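Local coordinates for Lmo0135 protein (Listeria monocytogenes EGD-e, PDB 5ISU) that probably serves as the extracellular substrate-binding component of an ABC transporter, with a likely role in peptide uptake, at residues S272-Q277 and V331-F336; Q340-Y345 and I367-D372. One frame throughout, in Å; residues are numbered along the deposited sequence.

Contact 1: residues S272-Q277 and V331-F336; sequences SKELRQ and VKESGF
Leu275 and Phe336 supply much of the apolar part of this contact, in which the first turn of helix 273-281 meets the last turn of helix 324-334 and the residues just after it. With CG of Leu275 anti to the backbone N (chi1 -175°), the chain forks at CG, and both methyls end up beside the second segment. CD2 lies 4.0 Å from Phe336 CD1, the methyl reaching the ring obliquely, while the other branch, CD1, approaches Val331 CG2 at 4.4 Å, a looser touch. Ala269 and Leu270, just ahead of the helix, pack on the same leucine, and Ala269 also meets Phe336.

Here the N-terminal end of one helix meets the C-terminal end of another at the surface of this solute-binding fold. Ser272 is the N-cap of helix 273-281: its OG accepts a hydrogen bond from Leu275 N over 3.1 Å, with an N-H...O angle of 159°, and so satisfies an amide of the first turn. At the other end, helix 324-334 gives way at Gly335, whose positive phi takes the chain out of the helical path and on to Phe336.

Polar side chains come together without any hydrogen bond across the segments. Ser334 OG sits 3.5 Å from Ser272 OG and equally 3.5 Å from Leu275 CB, so the hydroxyl rests against the capped turn. Farther out, Glu274 bends at chi2 (70°) and crosses the extended Glu333 at about a right angle. Glu274 CG is 4.1 Å from Glu333 OE1, whereas the nearest carboxylate oxygens, Glu274 OE2 and Glu333 OE1, remain 4.9 Å apart; these like charges would be expected to repel mildly. Glu274 also packs on Leu330, one turn back in helix 324-334.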
loop_
_atom_site.group_PDB
_atom_site.type_symbol
_atom_site.label_atom_id
_atom_site.label_comp_id
_atom_site.label_asym_id
_atom_site.label_seq_id
_atom_site.Cartn_x
_atom_site.Cartn_y
_atom_site.Cartn_z
ATOM N N SER A 272 -18.900 -19.518 14.434
ATOM C CA SER A 272 -18.192 -20.402 15.353
ATOM C C SER A 272 -16.672 -20.205 15.310
ATOM O O SER A 272 -16.031 -20.414 14.270
ATOM C CB SER A 272 -18.516 -21.864 15.012
ATOM O OG SER A 272 -17.692 -22.769 15.725
ATOM N N LYS A 273 -16.118 -19.804 16.449
ATOM C CA LYS A 273 -14.684 -19.634 16.623
ATOM C C LYS A 273 -14.021 -20.973 16.291
ATOM O O LYS A 273 -13.044 -21.024 15.551
ATOM C CB LYS A 273 -14.398 -19.236 18.067
ATOM C CG LYS A 273 -12.955 -18.930 18.415
ATOM C CD LYS A 273 -12.886 -18.450 19.857
ATOM C CE LYS A 273 -11.508 -17.943 20.251
ATOM N NZ LYS A 273 -11.475 -17.405 21.647
ATOM N N GLU A 274 -14.612 -22.057 16.791
ATOM C CA GLU A 274 -14.106 -23.412 16.559
ATOM C C GLU A 274 -13.967 -23.754 15.064
ATOM O O GLU A 274 -12.925 -24.293 14.638
ATOM C CB GLU A 274 -14.975 -24.460 17.274
ATOM C CG GLU A 274 -14.835 -24.517 18.803
ATOM C CD GLU A 274 -15.405 -23.315 19.572
ATOM O OE1 GLU A 274 -15.860 -22.324 18.951
ATOM O OE2 GLU A 274 -15.396 -23.368 20.825
ATOM N N LEU A 275 -14.980 -23.415 14.266
ATOM C CA LEU A 275 -14.910 -23.687 12.832
ATOM C C LEU A 275 -13.794 -22.883 12.183
ATOM O O LEU A 275 -13.028 -23.424 11.382
ATOM C CB LEU A 275 -16.227 -23.382 12.135
ATOM C CG LEU A 275 -16.286 -23.742 10.643
ATOM C CD1 LEU A 275 -15.891 -25.198 10.394
ATOM C CD2 LEU A 275 -17.672 -23.459 10.090
ATOM N N ARG A 276 -13.698 -21.597 12.535
ATOM C CA ARG A 276 -12.657 -20.719 11.990
ATOM C C ARG A 276 -11.260 -21.235 12.338
ATOM O O ARG A 276 -10.344 -21.165 11.508
ATOM C CB ARG A 276 -12.821 -19.265 12.471
ATOM C CG ARG A 276 -14.108 -18.606 11.991
ATOM C CD ARG A 276 -14.068 -17.093 12.068
ATOM N NE ARG A 276 -13.844 -16.587 13.421
ATOM C CZ ARG A 276 -14.799 -16.333 14.327
ATOM N NH1 ARG A 276 -16.085 -16.557 14.061
ATOM N NH2 ARG A 276 -14.460 -15.854 15.521
ATOM N N GLN A 277 -11.109 -21.754 13.555
ATOM C CA GLN A 277 -9.833 -22.306 14.005
ATOM C C GLN A 277 -9.536 -23.616 13.292
ATOM O O GLN A 277 -8.379 -23.896 12.948
ATOM C CB GLN A 277 -9.825 -22.507 15.509
ATOM C CG GLN A 277 -9.810 -21.216 16.310
ATOM C CD GLN A 277 -9.918 -21.455 17.808
ATOM O OE1 GLN A 277 -10.353 -22.515 18.242
ATOM N NE2 GLN A 277 -9.533 -20.462 18.604
ATOM N N VAL A 331 -13.831 -29.124 14.058
ATOM C CA VAL A 331 -14.975 -29.134 13.151
ATOM C C VAL A 331 -16.124 -29.964 13.782
ATOM O O VAL A 331 -17.293 -29.639 13.594
ATOM C CB VAL A 331 -14.596 -29.585 11.713
ATOM C CG1 VAL A 331 -13.950 -30.961 11.708
ATOM C CG2 VAL A 331 -15.820 -29.568 10.802
ATOM N N LYS A 332 -15.768 -31.001 14.550
ATOM C CA LYS A 332 -16.743 -31.831 15.286
ATOM C C LYS A 332 -17.441 -30.957 16.339
ATOM O O LYS A 332 -18.659 -30.784 16.296
ATOM C CB LYS A 332 -16.017 -33.016 15.956
ATOM C CG LYS A 332 -16.841 -33.944 16.850
ATOM C CD LYS A 332 -17.764 -34.874 16.081
ATOM C CE LYS A 332 -18.419 -35.878 17.024
ATOM N NZ LYS A 332 -19.253 -36.893 16.321
ATOM N N GLU A 333 -16.647 -30.388 17.253
ATOM C CA GLU A 333 -17.143 -29.500 18.321
ATOM C C GLU A 333 -17.932 -28.315 17.776
ATOM O O GLU A 333 -18.775 -27.754 18.473
ATOM C CB GLU A 333 -15.986 -28.923 19.144
ATOM C CG GLU A 333 -15.174 -29.919 19.963
ATOM C CD GLU A 333 -13.973 -29.268 20.654
ATOM O OE1 GLU A 333 -13.878 -28.013 20.676
ATOM O OE2 GLU A 333 -13.123 -30.019 21.182
ATOM N N SER A 334 -17.618 -27.915 16.546
ATOM C CA SER A 334 -18.299 -26.804 15.894
ATOM C C SER A 334 -19.815 -26.989 15.797
ATOM O O SER A 334 -20.586 -26.079 16.124
ATOM C CB SER A 334 -17.739 -26.624 14.484
ATOM O OG SER A 334 -18.421 -25.607 13.784
ATOM N N GLY A 335 -20.219 -28.182 15.364
ATOM C CA GLY A 335 -21.620 -28.510 15.134
ATOM C C GLY A 335 -21.965 -28.237 13.678
ATOM O O GLY A 335 -23.129 -28.263 13.285
ATOM N N PHE A 336 -20.937 -27.963 12.881
ATOM C CA PHE A 336 -21.102 -27.700 11.462
ATOM C C PHE A 336 -21.492 -29.003 10.769
ATOM O O PHE A 336 -20.821 -30.027 10.933
ATOM C CB PHE A 336 -19.784 -27.137 10.889
ATOM C CG PHE A 336 -19.773 -26.985 9.389
ATOM C CD1 PHE A 336 -20.460 -25.944 8.776
ATOM C CD2 PHE A 336 -19.039 -27.863 8.593
ATOM C CE1 PHE A 336 -20.440 -25.795 7.397
ATOM C CE2 PHE A 336 -19.012 -27.717 7.214
ATOM C CZ PHE A 336 -19.715 -26.681 6.615
#

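Contact 2: residues Q340-Y345 and I367-D372; sequences QKLTVY and IGVTLD
Val344 lays CG1 against Leu371 CD2 at 3.7 Å, the two side chains crossing at about a right angle. The other methyl of this leucine, CD1, packs 3.8 Å from Leu342 CB, so that Leu371 touches two residues of the neighbouring strand. Leu342 in turn brings CD1 within 3.9 Å of Val369 CG1, extending the apolar row.

Three backbone hydrogen bonds fix the parallel pairing. Leu342 N donates to Thr370 O, Asp372 N to Leu342 O and Val344 N to Asp372 O. Leu342 thus bonds through both its N and O to residues flanking its partner Leu371, the regular pattern of parallel strands.

On the face with Thr370, Lys341 runs alongside the threonine and then turns at chi3 (70°), which brings CE up to the two oxygens of Asp372, 3.3 Å from OD2. The salt bridge from Lys341 NZ to Asp372 OD2 is long, 4.0 Å. Thr343 directs OG1 elsewhere, to Asp392 O.

This is the strand pair of a beta-alpha-beta unit. Helix 351-365 makes the crossover and ends in a Schellman motif with Gly368 as C-prime; its Leu360 and Tyr364 pack on Leu371, while strand 395-400 pairs with the other edge of strand 341-347.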
loop_
_atom_site.group_PDB
_atom_site.type_symbol
_atom_site.label_atom_id
_atom_site.label_comp_id
_atom_site.label_asym_id
_atom_site.label_seq_id
_atom_site.Cartn_x
_atom_site.Cartn_y
_atom_site.Cartn_z
ATOM N N GLN A 340 -23.336 -29.545 4.365
ATOM C CA GLN A 340 -23.313 -28.229 3.745
ATOM C C GLN A 340 -21.945 -27.956 3.112
ATOM O O GLN A 340 -20.914 -28.462 3.573
ATOM C CB GLN A 340 -23.659 -27.166 4.779
ATOM C CG GLN A 340 -23.903 -25.786 4.200
ATOM C CD GLN A 340 -24.465 -24.818 5.225
ATOM O OE1 GLN A 340 -24.216 -24.950 6.428
ATOM N NE2 GLN A 340 -25.225 -23.832 4.754
ATOM N N LYS A 341 -21.953 -27.131 2.068
ATOM C CA LYS A 341 -20.765 -26.815 1.286
ATOM C C LYS A 341 -20.397 -25.341 1.427
ATOM O O LYS A 341 -21.277 -24.485 1.515
ATOM C CB LYS A 341 -21.043 -27.183 -0.179
ATOM C CG LYS A 341 -21.364 -28.671 -0.359
ATOM C CD LYS A 341 -22.103 -29.000 -1.649
ATOM C CE LYS A 341 -21.252 -28.847 -2.894
ATOM N NZ LYS A 341 -22.038 -29.160 -4.122
ATOM N N LEU A 342 -19.093 -25.061 1.467
ATOM C CA LEU A 342 -18.591 -23.693 1.612
ATOM C C LEU A 342 -18.047 -23.178 0.301
ATOM O O LEU A 342 -17.610 -23.958 -0.543
ATOM C CB LEU A 342 -17.502 -23.618 2.681
ATOM C CG LEU A 342 -17.917 -23.960 4.111
ATOM C CD1 LEU A 342 -16.713 -23.832 5.037
ATOM C CD2 LEU A 342 -19.062 -23.063 4.584
ATOM N N THR A 343 -18.068 -21.858 0.148
ATOM C CA THR A 343 -17.606 -21.203 -1.062
ATOM C C THR A 343 -16.383 -20.314 -0.822
ATOM O O THR A 343 -16.308 -19.591 0.183
ATOM C CB THR A 343 -18.730 -20.341 -1.683
ATOM O OG1 THR A 343 -19.236 -19.412 -0.708
ATOM C CG2 THR A 343 -19.880 -21.219 -2.171
ATOM N N VAL A 344 -15.413 -20.397 -1.734
ATOM C CA VAL A 344 -14.237 -19.526 -1.689
ATOM C C VAL A 344 -14.302 -18.639 -2.927
ATOM O O VAL A 344 -14.310 -19.127 -4.055
ATOM C CB VAL A 344 -12.900 -20.281 -1.592
ATOM C CG1 VAL A 344 -12.756 -21.346 -2.682
ATOM C CG2 VAL A 344 -11.732 -19.294 -1.624
ATOM N N TYR A 345 -14.420 -17.336 -2.705
ATOM C CA TYR A 345 -14.506 -16.365 -3.798
ATOM C C TYR A 345 -13.161 -15.684 -3.957
ATOM O O TYR A 345 -12.576 -15.238 -2.990
ATOM C CB TYR A 345 -15.618 -15.327 -3.537
ATOM C CG TYR A 345 -17.023 -15.747 -3.954
ATOM C CD1 TYR A 345 -17.743 -16.705 -3.234
ATOM C CD2 TYR A 345 -17.652 -15.139 -5.046
ATOM C CE1 TYR A 345 -19.034 -17.075 -3.616
ATOM C CE2 TYR A 345 -18.939 -15.503 -5.436
ATOM C CZ TYR A 345 -19.626 -16.466 -4.723
ATOM O OH TYR A 345 -20.911 -16.804 -5.113
ATOM N N ILE A 367 -10.221 -32.654 6.143
ATOM C CA ILE A 367 -10.824 -32.526 7.491
ATOM C C ILE A 367 -12.357 -32.683 7.444
ATOM O O ILE A 367 -13.051 -32.274 8.371
ATOM C CB ILE A 367 -10.424 -31.217 8.248
ATOM C CG1 ILE A 367 -10.978 -29.953 7.573
ATOM C CG2 ILE A 367 -8.915 -31.138 8.391
ATOM C CD1 ILE A 367 -10.928 -28.717 8.456
ATOM N N GLY A 368 -12.868 -33.275 6.364
ATOM C CA GLY A 368 -14.302 -33.521 6.202
ATOM C C GLY A 368 -15.156 -32.332 5.796
ATOM O O GLY A 368 -16.386 -32.393 5.924
ATOM N N VAL A 369 -14.528 -31.262 5.297
ATOM C CA VAL A 369 -15.256 -30.045 4.873
ATOM C C VAL A 369 -15.176 -29.890 3.352
ATOM O O VAL A 369 -14.090 -29.942 2.791
ATOM C CB VAL A 369 -14.678 -28.770 5.551
ATOM C CG1 VAL A 369 -15.372 -27.505 5.038
ATOM C CG2 VAL A 369 -14.784 -28.872 7.067
ATOM N N THR A 370 -16.324 -29.689 2.697
ATOM C CA THR A 370 -16.381 -29.529 1.236
ATOM C C THR A 370 -16.336 -28.047 0.866
ATOM O O THR A 370 -17.175 -27.264 1.326
ATOM C CB THR A 370 -17.661 -30.156 0.643
ATOM O OG1 THR A 370 -17.774 -31.516 1.072
ATOM C CG2 THR A 370 -17.644 -30.107 -0.890
ATOM N N LEU A 371 -15.365 -27.673 0.033
ATOM C CA LEU A 371 -15.198 -26.289 -0.404
ATOM C C LEU A 371 -15.385 -26.202 -1.912
ATOM O O LEU A 371 -14.773 -26.964 -2.654
ATOM C CB LEU A 371 -13.796 -25.786 -0.041
ATOM C CG LEU A 371 -13.489 -24.304 -0.301
ATOM C CD1 LEU A 371 -14.250 -23.442 0.684
ATOM C CD2 LEU A 371 -11.994 -24.010 -0.201
ATOM N N ASP A 372 -16.228 -25.269 -2.352
ATOM C CA ASP A 372 -16.505 -25.041 -3.772
ATOM C C ASP A 372 -15.777 -23.792 -4.222
ATOM O O ASP A 372 -15.947 -22.737 -3.617
ATOM C CB ASP A 372 -18.003 -24.799 -4.002
ATOM C CG ASP A 372 -18.859 -26.032 -3.752
ATOM O OD1 ASP A 372 -18.440 -27.160 -4.108
ATOM O OD2 ASP A 372 -19.986 -25.853 -3.247
#

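Overall arrangement
Followed from the N terminus, the chain enters helix 273-281, passes through helix 285-292 and strand 299-301, and returns in helix 324-334, where contact 1 closes a loop of 53 residues. Strand 341-347 follows directly and opens contact 2, which closes across 21 residues after helix 351-365. The two contacts are therefore in series, neither nested nor crossed. Their centres lie 13 Å apart, and they meet through side chains: Phe336 CZ comes 4.1 Å from Leu342 CG, and Val331 CG2 lies 3.9 Å from Val369 CG2. The end of helix 324-334 and the turn after it, on which the start of helix 273-281 packs, rest in turn on the start of the parallel strand pair.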